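Local coordinates for protein 2''-aminoglycoside nucleotidyltransferase (Klebsiella pneumoniae, PDB 4WQK) that confers resistance to kanamycin, gentamicin, tobramycin and related aminoglycosides by magnesium-dependent nucleotidylation of their 2''-hydroxyl group, at residues A[28-33]-A[44-49]. Sequence-based numbering, arbitrary orientation.
With MG (magnesium ion), chain B.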
loop_
_atom_site.group_PDB
_atom_site.type_symbol
_atom_site.label_atom_id
_atom_site.label_comp_id
_atom_site.label_asym_id
_atom_site.label_seq_id
_atom_site.Cartn_x
_atom_site.Cartn_y
_atom_site.Cartn_z
ATOM N N GLY A 28 2.368 1.180 -0.330
ATOM C CA GLY A 28 3.219 2.346 -0.333
ATOM C C GLY A 28 4.541 2.141 0.401
ATOM O O GLY A 28 5.121 1.063 0.377
ATOM N N GLY A 29 5.027 3.204 1.034
ATOM C CA GLY A 29 6.357 3.216 1.594
ATOM C C GLY A 29 6.495 2.190 2.703
ATOM O O GLY A 29 7.533 1.548 2.853
ATOM N N TRP A 30 5.447 2.015 3.510
ATOM C CA TRP A 30 5.522 0.979 4.538
ATOM C C TRP A 30 5.571 -0.434 3.933
ATOM O O TRP A 30 6.173 -1.319 4.528
ATOM C CB TRP A 30 4.334 1.093 5.515
ATOM C CG TRP A 30 4.699 1.852 6.759
ATOM C CD1 TRP A 30 4.246 3.076 7.126
ATOM C CD2 TRP A 30 5.627 1.436 7.762
ATOM N NE1 TRP A 30 4.815 3.440 8.332
ATOM C CE2 TRP A 30 5.656 2.444 8.752
ATOM C CE3 TRP A 30 6.412 0.296 7.932
ATOM C CZ2 TRP A 30 6.483 2.363 9.891
ATOM C CZ3 TRP A 30 7.229 0.209 9.050
ATOM C CH2 TRP A 30 7.261 1.247 10.019
ATOM N N ALA A 31 4.976 -0.631 2.746
ATOM C CA ALA A 31 5.034 -1.964 2.113
ATOM C C ALA A 31 6.443 -2.280 1.671
ATOM O O ALA A 31 6.924 -3.454 1.774
ATOM C CB ALA A 31 4.110 -2.067 0.924
ATOM N N ILE A 32 7.149 -1.259 1.166
ATOM C CA ILE A 32 8.559 -1.423 0.808
ATOM C C ILE A 32 9.381 -1.837 2.047
ATOM O O ILE A 32 10.133 -2.808 1.998
ATOM C CB ILE A 32 9.132 -0.122 0.186
ATOM C CG1 ILE A 32 8.357 0.195 -1.106
ATOM C CG2 ILE A 32 10.656 -0.223 -0.047
ATOM C CD1 ILE A 32 8.689 1.565 -1.687
ATOM N N ASP A 33 9.201 -1.125 3.153
ATOM C CA ASP A 33 9.966 -1.429 4.369
ATOM C C ASP A 33 9.562 -2.789 4.922
ATOM O O ASP A 33 10.442 -3.516 5.402
ATOM C CB ASP A 33 9.764 -0.338 5.422
ATOM C CG ASP A 33 10.574 0.917 5.125
ATOM O OD1 ASP A 33 11.192 1.046 4.014
ATOM O OD2 ASP A 33 10.625 1.798 6.017
ATOM N N ASP A 44 5.172 9.507 6.027
ATOM C CA ASP A 44 4.176 10.540 6.289
ATOM C C ASP A 44 2.855 9.935 6.761
ATOM O O ASP A 44 2.097 10.578 7.493
ATOM C CB ASP A 44 3.902 11.381 5.028
ATOM C CG ASP A 44 5.027 12.347 4.684
ATOM O OD1 ASP A 44 5.948 12.581 5.509
ATOM O OD2 ASP A 44 4.959 12.894 3.560
ATOM N N ASP A 45 2.581 8.720 6.307
ATOM C CA ASP A 45 1.334 8.056 6.661
ATOM C C ASP A 45 1.446 6.551 6.470
ATOM O O ASP A 45 2.512 6.056 6.110
ATOM C CB ASP A 45 0.169 8.624 5.844
ATOM C CG ASP A 45 0.309 8.384 4.358
ATOM O OD1 ASP A 45 1.071 7.502 3.927
ATOM O OD2 ASP A 45 -0.350 9.115 3.599
ATOM N N ILE A 46 0.361 5.830 6.753
ATOM C CA ILE A 46 0.309 4.398 6.567
ATOM C C ILE A 46 -0.684 4.125 5.433
ATOM O O ILE A 46 -1.833 4.512 5.541
ATOM C CB ILE A 46 -0.169 3.665 7.823
ATOM C CG1 ILE A 46 0.798 3.926 8.987
ATOM C CG2 ILE A 46 -0.248 2.169 7.607
ATOM C CD1 ILE A 46 0.120 3.780 10.317
ATOM N N ASP A 47 -0.236 3.461 4.377
ATOM C CA ASP A 47 -1.130 3.109 3.264
ATOM C C ASP A 47 -1.662 1.703 3.445
ATOM O O ASP A 47 -0.899 0.764 3.724
ATOM C CB ASP A 47 -0.409 3.236 1.934
ATOM C CG ASP A 47 0.067 4.676 1.691
ATOM O OD1 ASP A 47 -0.691 5.502 1.171
ATOM O OD2 ASP A 47 1.195 5.020 2.062
ATOM N N LEU A 48 -2.976 1.554 3.269
ATOM C CA LEU A 48 -3.604 0.240 3.400
ATOM C C LEU A 48 -4.449 -0.044 2.197
ATOM O O LEU A 48 -5.129 0.844 1.673
ATOM C CB LEU A 48 -4.536 0.169 4.626
ATOM C CG LEU A 48 -3.886 0.423 5.984
ATOM C CD1 LEU A 48 -4.938 0.567 7.084
ATOM C CD2 LEU A 48 -2.921 -0.740 6.329
ATOM N N THR A 49 -4.439 -1.313 1.794
ATOM C CA THR A 49 -5.335 -1.798 0.757
ATOM C C THR A 49 -6.322 -2.762 1.440
ATOM O O THR A 49 -5.916 -3.659 2.172
ATOM C CB THR A 49 -4.555 -2.502 -0.349
ATOM O OG1 THR A 49 -3.636 -1.577 -0.954
ATOM C CG2 THR A 49 -5.518 -2.992 -1.423
HETATM MG MG MG B . 1.842 6.941 2.189
HETATM O O HOH W 1 3.402 6.021 0.575
HETATM O O HOH W 2 2.656 3.073 3.604
HETATM O O HOH W 3 3.396 5.869 3.527
HETATM O O HOH W 4 1.587 7.104 0.395
HETATM O O HOH W 5 2.816 8.677 2.078
#
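The indole of Trp30 turns an edge toward segment 44-49: Asp45 O lies near the ring plane, 3.6 Å from Trp30 CD1, and a water also sits in plane at the edge. Ile46 meets the same pyrrole side at a slant, its CG1 4.0 Å from Trp30 CD1; CG1 stands beside the backbone N (chi1 -61°), which turns this branch, not CG2, to the indole. Elsewhere round the indole, His43 meets the ring, Val7 and Ile10 of helix 5-19 touch it, and Gln6 takes the NE1 hydrogen bond.

No direct hydrogen bond joins helix 28-33 to strand 46-49, whose axes cross almost at right angles (88°); waters span the gap instead, one of them a magnesium ligand. The in-plane water accepts from both Trp30 N and Asp47 N, the latter at 3.0 Å. Asp45 OD1 and Asp47 OD2 each bind magnesium at 2.0 Å, and four waters complete six ligands. One metal-bound water accepts from Gly29 N at 3.3 Å, placing Gly29 in the metal's second shell, while another donates to Asp45 O.

The glycine pair Gly28-Gly29 and the Asp45-Ile46-Asp47 (DxD) metal-binding motif are hallmarks of the nucleotidyltransferase fold. Asp47 OD1 binds a second magnesium, whose protein ligands are Asp45, Asp47 and Asp87, the last the inferred proton acceptor. The shared metal can probably offset repulsion between Asp45 OD1 and Asp47 OD2, only 3.1 Å apart.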